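PDB 1DC1: bsobi restriction endonuclease from Geobacillus stearothermophilus, which recognises the double-stranded DNA sequence 5'-CYCGRG-3' as a homodimer and cleaves it after the first cytosine, as a type II restriction endonuclease. Local coordinates for residues Leu17-Glu22 with Asn306-Glu311; Leu142-Ile147 with Glu179-Ala184; Glu240-Ile245 with Thr277-Ala282; Ala248-His253 with Ala283-Met288. All blocks are in the same frame, centred on the assembly; numbering follows the deposited sequence. Where two conformers were deposited one is given.

Contacts 1, 3 and 4 cluster at one end of the mixed sheet, their centres 10 to 12 Å apart; contact 2 lies farther off, 16 Å from contact 3 and 26 Å from contact 4. Contact 3 pairs strands 235-242 and 276-281, and helix 247-270 between them supplies one side of contact 4. Along the chain contact 2 closes first, contacts 3 and 4 interleave, and contact 1 spans them all by bringing the start of the chain to the end of strand 303-306. L142 of contact 2 packs on L241 and I280 of contact 3. Contacts 3 and 4 both reach the DNA, so the strand ends and helix 247-270, which contacts the bases, are probably positioned together.

Contact 1 (Leu17-Glu22 with Asn306-Glu311); sequences LKTTYE and NLTKTE
The side-chain amide of N306 spends both its N-H bonds on 17-22. ND2 donates to L17 O at 2.8 Å, nearly straight at 173°, and to T19 OG1 at 3.0 Å; both acceptors lie close to the amide plane. CG stands anti to the backbone N (chi1 -179°), which carries the amide across to the N-terminal segment. The other end of the amide looks back at its own segment: N306 OD1 accepts from T308 N at 2.8 Å, an Asx turn, and from T308 OG1, which comes in from above the carbonyl plane. With alanine at this position, L17 O would probably lose this donor, and T308 N and OG1 their shared acceptor. T19 OG1 is also bonded to A282 O and I284 N.

K309 gives the second link. Its extended chain reaches K18 O, where NZ donates at 2.7 Å, and the same ammonium also bonds D16 O. Two backbone carbonyls thus receive this lysine.

Two helices start here: T20 is the N-cap of helix 21-53, its OG1 bonded to E23 N, and K309 sits at the N-cap position of helix 310-321. The contact therefore ties the lead-in of the first helix to the end of strand 303-306, while L17 packs against A289 of helix 286-298 and L307 pairs through its backbone with G281, at the end of strand 276-281.

Contact 2 (Leu142-Ile147 with Glu179-Ala184); sequences LTRAII and ELETFA
R144 on the long helix 110-152 meets E181 in a salt bridge, where that helix, lying against the mixed sheet of the PD-(D/E)XK nuclease fold, packs on a short 3-10 segment, 180-182, leading into strand 184-191. The guanidinium and carboxylate planes stand 84° apart, so this is no flat two-pronged pairing. One atom does the work: R144 NH1 approaches E181 OE1 to 2.7 Å, but the N-H points poorly at it (124°) and the hydrogen bond is weak. The attraction is therefore probably more electrostatic than directional. R144 CG lies anti to the backbone N (chi1 179°), and bends at chi2 and chi3 then fold the chain back toward the glutamate, bringing CD within 3.3 Å of E181 CD. NH2 has a further partner in D177, so two acids share this arginine, and its charge would be expected to favour ionised carboxylates on both.

I147 lies across the same group at about a right angle to E181, its CD1 3.4 Å above the guanidinium plane and toward the rim. CD1 also meets L180 CD2 at 3.9 Å, where the two side chains cross obliquely; Y157 and I187 from the sheet pack on both residues. On the other flank of E181, the methyl of T143 presses on the aliphatic root, CG2 to CB 3.5 Å, and reaches A184 CB more loosely.

T143 OG1 is bonded to Y200 OH and to a water that bridges to the other segment. That water accepts from T143 OG1 at 2.8 Å and donates to the backbone oxygens E181 O and A184 O.

Contact 3 (Glu240-Ile245 with Thr277-Ala282); sequences ELKGGI and TIFIGA. With nucleotides of chain A.
Strands 240-242 and 277-281 run parallel, 8° apart in direction and 4.7 Å between axes, and the two strands take turns as donor: E240 N to I278 O, I280 N to E240 O, K242 N to I280 O at 2.8 Å, and A282 N to K242 O just past the strand ends. They are neighbouring strands of a beta-alpha-beta crossover through helix 247-270, within the PD-(D/E)XK nuclease core.

E240, K242 and F279 share one sheet face, beneath helix 247-270. The K242 and F279 side chains cross at about a right angle, with K242 CG 3.4 Å from F279 CE1. Bends at chi2, chi3 and chi4 then carry the ammonium away from the ring. W254 stands edge-to-face with F279, and A257 also touches the F279 side chain. On the opposite face L241 CD1 meets I280 CG2 at 3.6 Å, with L307 touching both residues.

Beyond the strand the chain opens to the DNA. The backbone N of G243 donates to OP1 of DC7 of chain A at 2.7 Å, and I245 N donates to OP1 of DG8 of chain A at 2.9 Å. A side chain on G244 would run into OP2 of that same DG8, so the phosphate lies snugly against bare backbone.

E240 and K242, with D212, are the predicted catalytic magnesium-site residues. E240 OE1 accepts from D212 N, and K242 NZ forms a salt bridge with a DNA phosphate; the pairing is consistent with holding the roots of these side chains next to the backbone N-H groups that meet the phosphates.

Contact 4 (Ala248-His253 with Ala283-Met288); sequences AGADEH and AIEHSM. With nucleotides of chain A; nucleotides of chain B.
A250 presses its methyl into the chain just after strand 276-281, its CB meeting A283 O at 3.2 Å and also touching A283 CB. The CG of E285 lies 3.5 Å from the same A250 CB. M288 closes the other side, its SD 3.4 Å from A250 O. With CG set between the backbone N and the carbonyl carbon (chi1 63°), the M288 chain turns back along its own segment, and E285 N gives SD a weak hydrogen bond.

The D251 and M288 side chains run antiparallel past one another, and the two residues are joined by a water that donates to D251 OD1, accepts from M288 N and also donates to OP2 of DA4 of chain B. The carboxylate has ionic partners too: OD2 pairs with K255, and OD1 with R263 of the second subunit.

Helix 247-270 is the crossover helix of the beta-alpha-beta unit, and here its first turns carry groups to the DNA bases. H253 NE2 donates to N7 of DG8 of chain A at 3.0 Å, with the guanine nitrogen near the ring plane. A leucine in its place would probably leave that N7 without its donor and weaken the reading of the guanine. E252 OE2 and A248 O each accept from the N4 of a cytosine base.

Farther out, Y24 OH of helix 21-53 is hydrogen-bonded to E285 OE2, and T19 N pairs with the backbone oxygen of I284.

Contact 1 (Leu17-Glu22 with Asn306-Glu311)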
# COMPACT_ATOMS: atom_id res chain seq x y z
N LEU D 17 -17.49 8.57 14.03
CA LEU D 17 -16.52 8.53 12.94
C LEU D 17 -16.31 7.14 12.29
O LEU D 17 -15.85 7.03 11.17
CB LEU D 17 -15.19 8.98 13.49
CG LEU D 17 -14.66 10.39 13.28
CD1 LEU D 17 -15.37 11.20 12.13
CD2 LEU D 17 -14.72 11.01 14.66
N LYS D 18 -16.62 6.08 13.03
CA LYS D 18 -16.43 4.71 12.57
C LYS D 18 -17.28 4.29 11.34
O LYS D 18 -18.49 4.52 11.29
CB LYS D 18 -16.74 3.80 13.76
CG LYS D 18 -15.64 2.99 14.32
CD LYS D 18 -15.75 1.59 13.75
CE LYS D 18 -15.45 0.56 14.81
NZ LYS D 18 -14.87 -0.62 14.14
N THR D 19 -16.65 3.62 10.37
CA THR D 19 -17.38 3.13 9.19
C THR D 19 -18.18 1.91 9.66
O THR D 19 -17.69 1.10 10.49
CB THR D 19 -16.41 2.67 8.07
OG1 THR D 19 -15.59 3.77 7.68
CG2 THR D 19 -17.16 2.18 6.89
N THR D 20 -19.39 1.78 9.13
CA THR D 20 -20.23 0.66 9.54
C THR D 20 -19.96 -0.57 8.68
O THR D 20 -19.37 -0.48 7.59
CB THR D 20 -21.71 0.99 9.40
OG1 THR D 20 -22.01 1.16 8.02
CG2 THR D 20 -22.09 2.26 10.15
N TYR D 21 -20.39 -1.73 9.19
CA TYR D 21 -20.25 -2.98 8.46
C TYR D 21 -20.98 -2.90 7.09
O TYR D 21 -20.43 -3.32 6.05
CB TYR D 21 -20.80 -4.09 9.34
CG TYR D 21 -20.61 -5.41 8.68
CD1 TYR D 21 -19.38 -6.04 8.71
CD2 TYR D 21 -21.62 -5.96 7.91
CE1 TYR D 21 -19.14 -7.19 7.96
CE2 TYR D 21 -21.39 -7.12 7.15
CZ TYR D 21 -20.16 -7.72 7.19
OH TYR D 21 -19.95 -8.84 6.43
N GLU D 22 -22.18 -2.35 7.06
CA GLU D 22 -22.88 -2.27 5.79
C GLU D 22 -22.22 -1.36 4.76
O GLU D 22 -22.27 -1.65 3.54
CB GLU D 22 -24.33 -1.85 6.03
CG GLU D 22 -25.16 -3.03 6.56
CD GLU D 22 -25.05 -4.33 5.70
OE1 GLU D 22 -24.83 -4.25 4.46
OE2 GLU D 22 -25.17 -5.44 6.29
N ASN D 306 -16.40 11.12 8.00
CA ASN D 306 -16.32 9.80 7.43
C ASN D 306 -17.03 9.98 6.07
O ASN D 306 -18.23 10.33 6.00
CB ASN D 306 -17.07 8.78 8.25
CG ASN D 306 -16.97 7.42 7.66
OD1 ASN D 306 -17.32 7.20 6.49
ND2 ASN D 306 -16.45 6.50 8.44
N LEU D 307 -16.27 9.76 4.98
CA LEU D 307 -16.74 9.93 3.61
C LEU D 307 -17.95 9.05 3.24
O LEU D 307 -18.67 9.39 2.30
CB LEU D 307 -15.56 9.75 2.62
CG LEU D 307 -15.77 10.05 1.10
CD1 LEU D 307 -15.91 11.55 0.84
CD2 LEU D 307 -14.59 9.50 0.29
N THR D 308 -18.20 7.96 3.95
CA THR D 308 -19.37 7.13 3.60
C THR D 308 -20.65 7.62 4.29
O THR D 308 -21.73 7.06 4.06
CB THR D 308 -19.15 5.64 3.98
OG1 THR D 308 -19.19 5.50 5.39
CG2 THR D 308 -17.79 5.14 3.45
N LYS D 309 -20.54 8.66 5.13
CA LYS D 309 -21.67 9.21 5.85
C LYS D 309 -22.01 10.61 5.36
O LYS D 309 -21.38 11.62 5.69
CB LYS D 309 -21.37 9.21 7.31
CG LYS D 309 -20.97 7.84 7.82
CD LYS D 309 -20.78 7.84 9.32
CE LYS D 309 -20.18 6.53 9.80
NZ LYS D 309 -20.60 6.23 11.20
N THR D 310 -23.04 10.60 4.52
CA THR D 310 -23.59 11.81 3.91
C THR D 310 -23.77 13.02 4.78
O THR D 310 -23.44 14.14 4.38
CB THR D 310 -24.97 11.51 3.34
OG1 THR D 310 -24.93 10.21 2.76
CG2 THR D 310 -25.36 12.55 2.32
N GLU D 311 -24.33 12.83 5.97
CA GLU D 311 -24.55 13.97 6.81
C GLU D 311 -23.26 14.60 7.26
O GLU D 311 -23.21 15.82 7.43
CB GLU D 311 -25.38 13.60 8.02
CG GLU D 311 -26.83 13.43 7.74
CD GLU D 311 -27.60 12.97 8.97
OE1 GLU D 311 -27.31 11.86 9.48
OE2 GLU D 311 -28.48 13.74 9.41

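Contact 2 (Leu142-Ile147 with Glu179-Ala184)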
# COMPACT_ATOMS: atom_id res chain seq x y z
N LEU D 142 -16.32 14.08 -3.08
CA LEU D 142 -16.20 15.26 -2.27
C LEU D 142 -16.57 16.50 -3.11
O LEU D 142 -17.24 17.40 -2.63
CB LEU D 142 -14.80 15.42 -1.72
CG LEU D 142 -14.71 16.61 -0.75
CD1 LEU D 142 -15.49 16.25 0.51
CD2 LEU D 142 -13.26 16.96 -0.40
N THR D 143 -16.11 16.56 -4.36
CA THR D 143 -16.42 17.70 -5.22
C THR D 143 -17.95 17.80 -5.45
O THR D 143 -18.52 18.90 -5.43
CB THR D 143 -15.72 17.60 -6.60
OG1 THR D 143 -14.32 17.73 -6.42
CG2 THR D 143 -16.16 18.72 -7.50
N ARG D 144 -18.60 16.66 -5.66
CA ARG D 144 -20.04 16.65 -5.88
C ARG D 144 -20.71 17.24 -4.65
O ARG D 144 -21.66 18.02 -4.78
CB ARG D 144 -20.55 15.23 -6.13
CG ARG D 144 -22.04 15.10 -6.33
CD ARG D 144 -22.38 15.64 -7.72
NE ARG D 144 -23.00 16.96 -7.66
CZ ARG D 144 -23.23 17.77 -8.70
NH1 ARG D 144 -22.88 17.43 -9.94
NH2 ARG D 144 -23.86 18.91 -8.48
N ALA D 145 -20.24 16.87 -3.45
CA ALA D 145 -20.81 17.41 -2.20
C ALA D 145 -20.59 18.95 -2.08
O ALA D 145 -21.47 19.68 -1.64
CB ALA D 145 -20.21 16.68 -1.00
N ILE D 146 -19.42 19.42 -2.50
CA ILE D 146 -19.05 20.82 -2.48
C ILE D 146 -19.91 21.61 -3.47
O ILE D 146 -20.52 22.60 -3.08
CB ILE D 146 -17.54 21.01 -2.87
CG1 ILE D 146 -16.63 20.37 -1.77
CG2 ILE D 146 -17.25 22.54 -3.19
CD1 ILE D 146 -16.00 21.34 -0.85
N ILE D 147 -19.97 21.20 -4.74
CA ILE D 147 -20.80 21.93 -5.71
C ILE D 147 -22.30 21.86 -5.39
O ILE D 147 -23.01 22.83 -5.58
CB ILE D 147 -20.46 21.55 -7.21
CG1 ILE D 147 -20.83 20.12 -7.58
CG2 ILE D 147 -18.94 21.78 -7.43
CD1 ILE D 147 -20.34 19.79 -8.98
N GLU D 179 -22.62 15.78 -13.02
CA GLU D 179 -21.34 15.13 -13.27
C GLU D 179 -20.14 16.03 -13.56
O GLU D 179 -19.14 15.53 -14.09
CB GLU D 179 -21.44 14.13 -14.43
CG GLU D 179 -21.97 12.78 -13.98
CD GLU D 179 -22.02 11.75 -15.10
OE1 GLU D 179 -21.80 12.12 -16.29
OE2 GLU D 179 -22.29 10.56 -14.79
N LEU D 180 -20.24 17.33 -13.23
CA LEU D 180 -19.08 18.24 -13.41
C LEU D 180 -17.88 17.79 -12.54
O LEU D 180 -16.72 18.00 -12.93
CB LEU D 180 -19.45 19.71 -13.07
CG LEU D 180 -18.35 20.81 -13.10
CD1 LEU D 180 -18.93 22.15 -13.57
CD2 LEU D 180 -17.78 20.98 -11.70
N GLU D 181 -18.17 17.15 -11.39
CA GLU D 181 -17.15 16.65 -10.46
C GLU D 181 -16.19 15.60 -11.08
O GLU D 181 -15.06 15.39 -10.61
CB GLU D 181 -17.87 16.15 -9.24
CG GLU D 181 -18.65 14.88 -9.47
CD GLU D 181 -20.06 15.11 -9.98
OE1 GLU D 181 -20.45 16.27 -10.24
OE2 GLU D 181 -20.79 14.10 -10.12
N THR D 182 -16.64 14.98 -12.16
CA THR D 182 -15.85 14.00 -12.88
C THR D 182 -14.58 14.60 -13.44
O THR D 182 -13.58 13.92 -13.61
CB THR D 182 -16.63 13.43 -14.09
OG1 THR D 182 -17.78 12.72 -13.63
CG2 THR D 182 -15.74 12.50 -14.87
N PHE D 183 -14.64 15.89 -13.74
CA PHE D 183 -13.49 16.56 -14.33
C PHE D 183 -12.99 17.80 -13.67
O PHE D 183 -12.28 18.58 -14.29
CB PHE D 183 -13.80 16.90 -15.77
CG PHE D 183 -13.97 15.71 -16.62
CD1 PHE D 183 -12.90 14.82 -16.79
CD2 PHE D 183 -15.17 15.48 -17.26
CE1 PHE D 183 -13.02 13.72 -17.57
CE2 PHE D 183 -15.32 14.38 -18.05
CZ PHE D 183 -14.23 13.48 -18.22
N ALA D 184 -13.38 18.01 -12.43
CA ALA D 184 -12.95 19.18 -11.73
C ALA D 184 -11.70 18.97 -10.88
O ALA D 184 -11.68 18.15 -9.95
CB ALA D 184 -14.09 19.75 -10.88
O HOH W 1 -13.35 16.72 -8.81

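Contact 3 (Glu240-Ile245 with Thr277-Ala282)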
# COMPACT_ATOMS: atom_id res chain seq x y z
N GLU D 240 -6.30 15.91 4.03
CA GLU D 240 -6.02 14.61 3.43
C GLU D 240 -7.38 13.96 3.22
O GLU D 240 -8.28 14.12 4.02
CB GLU D 240 -5.16 13.74 4.37
CG GLU D 240 -3.66 13.56 4.01
CD GLU D 240 -3.00 14.72 3.20
OE1 GLU D 240 -3.34 14.88 2.01
OE2 GLU D 240 -2.11 15.45 3.75
N LEU D 241 -7.52 13.24 2.11
CA LEU D 241 -8.80 12.59 1.76
C LEU D 241 -8.48 11.16 1.36
O LEU D 241 -7.78 10.97 0.39
CB LEU D 241 -9.46 13.33 0.58
CG LEU D 241 -10.66 12.73 -0.20
CD1 LEU D 241 -11.83 12.51 0.75
CD2 LEU D 241 -11.09 13.68 -1.34
N LYS D 242 -8.97 10.18 2.13
CA LYS D 242 -8.73 8.74 1.87
C LYS D 242 -10.03 8.07 1.43
O LYS D 242 -10.99 8.00 2.21
CB LYS D 242 -8.18 8.09 3.12
CG LYS D 242 -7.20 8.99 3.85
CD LYS D 242 -5.80 8.49 3.76
CE LYS D 242 -5.34 8.47 2.36
NZ LYS D 242 -4.52 9.69 2.13
N GLY D 243 -10.08 7.65 0.17
CA GLY D 243 -11.28 7.03 -0.36
C GLY D 243 -11.28 5.52 -0.29
O GLY D 243 -12.17 4.87 -0.81
N GLY D 244 -10.25 4.94 0.32
CA GLY D 244 -10.21 3.50 0.41
C GLY D 244 -11.36 2.95 1.24
O GLY D 244 -11.81 3.55 2.22
N ILE D 245 -11.85 1.78 0.85
CA ILE D 245 -12.95 1.12 1.59
C ILE D 245 -12.50 -0.07 2.39
O ILE D 245 -13.30 -0.69 3.03
CB ILE D 245 -14.10 0.57 0.64
CG1 ILE D 245 -13.54 -0.04 -0.65
CG2 ILE D 245 -15.02 1.73 0.29
CD1 ILE D 245 -13.23 -1.47 -0.63
N THR D 277 -6.72 22.28 9.29
CA THR D 277 -6.36 20.98 8.74
C THR D 277 -7.54 20.03 8.89
O THR D 277 -8.29 20.10 9.85
CB THR D 277 -5.11 20.32 9.41
OG1 THR D 277 -5.35 20.21 10.81
CG2 THR D 277 -3.81 21.15 9.13
N ILE D 278 -7.73 19.16 7.90
CA ILE D 278 -8.85 18.21 7.98
C ILE D 278 -8.41 16.82 7.48
O ILE D 278 -7.44 16.68 6.75
CB ILE D 278 -10.15 18.69 7.14
CG1 ILE D 278 -9.88 18.65 5.62
CG2 ILE D 278 -10.62 20.06 7.59
CD1 ILE D 278 -11.11 19.02 4.77
N PHE D 279 -9.15 15.81 7.94
CA PHE D 279 -8.96 14.43 7.53
C PHE D 279 -10.34 13.87 7.19
O PHE D 279 -11.25 13.92 8.02
CB PHE D 279 -8.36 13.56 8.62
CG PHE D 279 -8.21 12.14 8.18
CD1 PHE D 279 -7.13 11.76 7.38
CD2 PHE D 279 -9.19 11.19 8.49
CE1 PHE D 279 -7.03 10.45 6.87
CE2 PHE D 279 -9.09 9.86 7.97
CZ PHE D 279 -8.01 9.51 7.17
N ILE D 280 -10.49 13.35 5.99
CA ILE D 280 -11.76 12.75 5.56
C ILE D 280 -11.39 11.34 5.12
O ILE D 280 -10.49 11.17 4.32
CB ILE D 280 -12.37 13.51 4.35
CG1 ILE D 280 -12.61 14.97 4.72
CG2 ILE D 280 -13.65 12.82 3.86
CD1 ILE D 280 -12.88 15.87 3.49
N GLY D 281 -12.08 10.34 5.64
CA GLY D 281 -11.77 8.98 5.25
C GLY D 281 -13.00 8.10 5.10
O GLY D 281 -13.93 8.25 5.86
N ALA D 282 -13.01 7.19 4.13
CA ALA D 282 -14.15 6.27 3.97
C ALA D 282 -14.01 5.03 4.90
O ALA D 282 -15.02 4.45 5.33
CB ALA D 282 -14.28 5.83 2.46
P DC A 7 -6.86 6.81 -1.80
OP1 DC A 7 -8.30 7.12 -1.75
OP2 DC A 7 -5.98 7.25 -0.68
O5' DC A 7 -6.68 5.25 -1.93
C5' DC A 7 -7.36 4.49 -2.94
C4' DC A 7 -7.00 3.02 -2.83
O4' DC A 7 -5.57 2.79 -3.05
C3' DC A 7 -7.36 2.37 -1.49
O3' DC A 7 -7.87 1.07 -1.73
C2' DC A 7 -6.02 2.17 -0.83
C1' DC A 7 -5.07 1.97 -2.00
N1 DC A 7 -3.69 2.38 -1.67
C2 DC A 7 -2.63 1.46 -1.90
O2 DC A 7 -2.85 0.42 -2.57
N3 DC A 7 -1.39 1.74 -1.40
C4 DC A 7 -1.17 2.91 -0.78
N4 DC A 7 0.05 3.15 -0.29
C5 DC A 7 -2.21 3.91 -0.64
C6 DC A 7 -3.43 3.60 -1.09
P DG A 8 -9.00 0.42 -0.79
OP1 DG A 8 -10.30 0.76 -1.34
OP2 DG A 8 -8.73 0.64 0.64
O5' DG A 8 -8.81 -1.13 -1.13
C5' DG A 8 -8.76 -1.61 -2.52
C4' DG A 8 -7.81 -2.77 -2.62
O4' DG A 8 -6.48 -2.30 -2.30
C3' DG A 8 -8.12 -3.91 -1.64
O3' DG A 8 -7.68 -5.17 -2.18
C2' DG A 8 -7.19 -3.60 -0.47
C1' DG A 8 -5.95 -3.03 -1.20
N9 DG A 8 -5.10 -2.15 -0.40
C8 DG A 8 -5.53 -1.17 0.47
N7 DG A 8 -4.55 -0.58 1.11
C5 DG A 8 -3.40 -1.20 0.63
C6 DG A 8 -2.01 -1.00 0.99
O6 DG A 8 -1.53 -0.23 1.81
N1 DG A 8 -1.16 -1.85 0.27
C2 DG A 8 -1.58 -2.78 -0.66
N2 DG A 8 -0.63 -3.50 -1.27
N3 DG A 8 -2.86 -2.99 -0.99
C4 DG A 8 -3.71 -2.16 -0.31

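Contact 4 (Ala248-His253 with Ala283-Met288)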
# COMPACT_ATOMS: atom_id res chain seq x y z
N ALA D 248 -8.74 -2.99 6.50
CA ALA D 248 -7.36 -3.44 6.77
C ALA D 248 -6.33 -2.37 6.39
O ALA D 248 -5.18 -2.45 6.80
CB ALA D 248 -7.06 -4.76 6.02
N GLY D 249 -6.78 -1.38 5.59
CA GLY D 249 -5.94 -0.27 5.14
C GLY D 249 -6.26 1.02 5.90
O GLY D 249 -5.55 2.04 5.76
N ALA D 250 -7.31 0.99 6.72
CA ALA D 250 -7.75 2.17 7.46
C ALA D 250 -6.65 2.77 8.34
O ALA D 250 -6.26 3.90 8.12
CB ALA D 250 -8.99 1.82 8.31
N ASP D 251 -6.13 2.01 9.30
CA ASP D 251 -5.10 2.52 10.20
C ASP D 251 -3.77 2.77 9.44
O ASP D 251 -3.03 3.74 9.74
CB ASP D 251 -4.86 1.53 11.34
CG ASP D 251 -4.11 2.18 12.48
OD1 ASP D 251 -4.78 2.93 13.24
OD2 ASP D 251 -2.87 1.97 12.56
N GLU D 252 -3.48 1.90 8.45
CA GLU D 252 -2.29 2.03 7.61
C GLU D 252 -2.22 3.43 6.95
O GLU D 252 -1.25 4.19 7.14
CB GLU D 252 -2.29 0.94 6.52
CG GLU D 252 -1.05 1.05 5.57
CD GLU D 252 0.24 0.54 6.21
OE1 GLU D 252 0.16 0.08 7.38
OE2 GLU D 252 1.34 0.59 5.58
N HIS D 253 -3.26 3.80 6.19
CA HIS D 253 -3.24 5.10 5.50
C HIS D 253 -3.52 6.29 6.42
O HIS D 253 -3.20 7.42 6.07
CB HIS D 253 -4.15 5.04 4.27
CG HIS D 253 -3.83 3.89 3.37
ND1 HIS D 253 -2.57 3.67 2.84
CD2 HIS D 253 -4.63 2.98 2.80
CE1 HIS D 253 -2.63 2.69 1.97
NE2 HIS D 253 -3.87 2.25 1.93
N ALA D 283 -12.78 4.63 5.22
CA ALA D 283 -12.51 3.49 6.12
C ALA D 283 -11.92 4.03 7.43
O ALA D 283 -10.74 4.40 7.49
CB ALA D 283 -11.53 2.55 5.46
N ILE D 284 -12.74 4.12 8.45
CA ILE D 284 -12.31 4.64 9.73
C ILE D 284 -12.65 3.61 10.80
O ILE D 284 -13.80 3.28 11.03
CB ILE D 284 -12.97 6.06 10.04
CG1 ILE D 284 -12.50 7.09 9.00
CG2 ILE D 284 -12.55 6.58 11.46
CD1 ILE D 284 -13.01 8.55 9.19
N GLU D 285 -11.60 3.10 11.43
CA GLU D 285 -11.67 2.08 12.47
C GLU D 285 -11.66 2.70 13.91
O GLU D 285 -11.35 3.88 14.08
CB GLU D 285 -10.50 1.09 12.22
CG GLU D 285 -10.72 0.31 10.90
CD GLU D 285 -11.95 -0.59 11.03
OE1 GLU D 285 -11.82 -1.60 11.72
OE2 GLU D 285 -13.03 -0.28 10.50
N HIS D 286 -11.99 1.92 14.93
CA HIS D 286 -12.06 2.48 16.27
C HIS D 286 -10.81 3.19 16.83
O HIS D 286 -10.89 4.33 17.30
CB HIS D 286 -12.48 1.43 17.26
CG HIS D 286 -12.58 2.00 18.62
ND1 HIS D 286 -13.49 2.99 18.92
CD2 HIS D 286 -11.76 1.89 19.68
CE1 HIS D 286 -13.22 3.48 20.12
NE2 HIS D 286 -12.18 2.83 20.61
N SER D 287 -9.65 2.53 16.78
CA SER D 287 -8.42 3.12 17.31
C SER D 287 -8.09 4.46 16.68
O SER D 287 -7.86 5.47 17.41
CB SER D 287 -7.23 2.23 17.08
OG SER D 287 -6.08 2.84 17.61
N MET D 288 -8.02 4.47 15.34
CA MET D 288 -7.77 5.73 14.63
C MET D 288 -8.89 6.80 14.90
O MET D 288 -8.60 8.01 14.96
CB MET D 288 -7.60 5.47 13.14
CG MET D 288 -8.80 4.89 12.41
SD MET D 288 -8.41 4.72 10.67
CE MET D 288 -8.73 6.32 9.97
P DC A 7 -6.86 6.81 -1.80
OP1 DC A 7 -8.30 7.12 -1.75
OP2 DC A 7 -5.98 7.25 -0.68
O5' DC A 7 -6.68 5.25 -1.93
C5' DC A 7 -7.36 4.49 -2.94
C4' DC A 7 -7.00 3.02 -2.83
O4' DC A 7 -5.57 2.79 -3.05
C3' DC A 7 -7.36 2.37 -1.49
O3' DC A 7 -7.87 1.07 -1.73
C2' DC A 7 -6.02 2.17 -0.83
C1' DC A 7 -5.07 1.97 -2.00
N1 DC A 7 -3.69 2.38 -1.67
C2 DC A 7 -2.63 1.46 -1.90
O2 DC A 7 -2.85 0.42 -2.57
N3 DC A 7 -1.39 1.74 -1.40
C4 DC A 7 -1.17 2.91 -0.78
N4 DC A 7 0.05 3.15 -0.29
C5 DC A 7 -2.21 3.91 -0.64
C6 DC A 7 -3.43 3.60 -1.09
P DG A 8 -9.00 0.42 -0.79
OP1 DG A 8 -10.30 0.76 -1.34
OP2 DG A 8 -8.73 0.64 0.64
O5' DG A 8 -8.81 -1.13 -1.13
C5' DG A 8 -8.76 -1.61 -2.52
C4' DG A 8 -7.81 -2.77 -2.62
O4' DG A 8 -6.48 -2.30 -2.30
C3' DG A 8 -8.12 -3.91 -1.64
O3' DG A 8 -7.68 -5.17 -2.18
C2' DG A 8 -7.19 -3.60 -0.47
C1' DG A 8 -5.95 -3.03 -1.20
N9 DG A 8 -5.10 -2.15 -0.40
C8 DG A 8 -5.53 -1.17 0.47
N7 DG A 8 -4.55 -0.58 1.11
C5 DG A 8 -3.40 -1.20 0.63
C6 DG A 8 -2.01 -1.00 0.99
O6 DG A 8 -1.53 -0.23 1.81
N1 DG A 8 -1.16 -1.85 0.27
C2 DG A 8 -1.58 -2.78 -0.66
N2 DG A 8 -0.63 -3.50 -1.27
N3 DG A 8 -2.86 -2.99 -0.99
C4 DG A 8 -3.71 -2.16 -0.31
P DA B 4 -6.07 -1.16 15.55
OP1 DA B 4 -5.55 -0.40 16.71
OP2 DA B 4 -7.15 -0.57 14.69
O5' DA B 4 -4.83 -1.55 14.62
C5' DA B 4 -3.85 -2.50 15.08
C4' DA B 4 -3.02 -3.03 13.93
O4' DA B 4 -3.66 -4.12 13.22
C3' DA B 4 -2.67 -1.97 12.89
O3' DA B 4 -1.30 -2.03 12.52
C2' DA B 4 -3.41 -2.45 11.66
C1' DA B 4 -3.38 -3.95 11.87
N9 DA B 4 -4.34 -4.73 11.10
C8 DA B 4 -5.61 -4.42 10.79
N7 DA B 4 -6.16 -5.26 9.95
C5 DA B 4 -5.18 -6.19 9.71
C6 DA B 4 -5.12 -7.31 8.88
N6 DA B 4 -6.12 -7.65 8.06
N1 DA B 4 -3.99 -8.06 8.89
C2 DA B 4 -3.00 -7.67 9.66
N3 DA B 4 -2.92 -6.62 10.47
C4 DA B 4 -4.06 -5.91 10.45
O HOH W 2 -7.39 2.29 13.65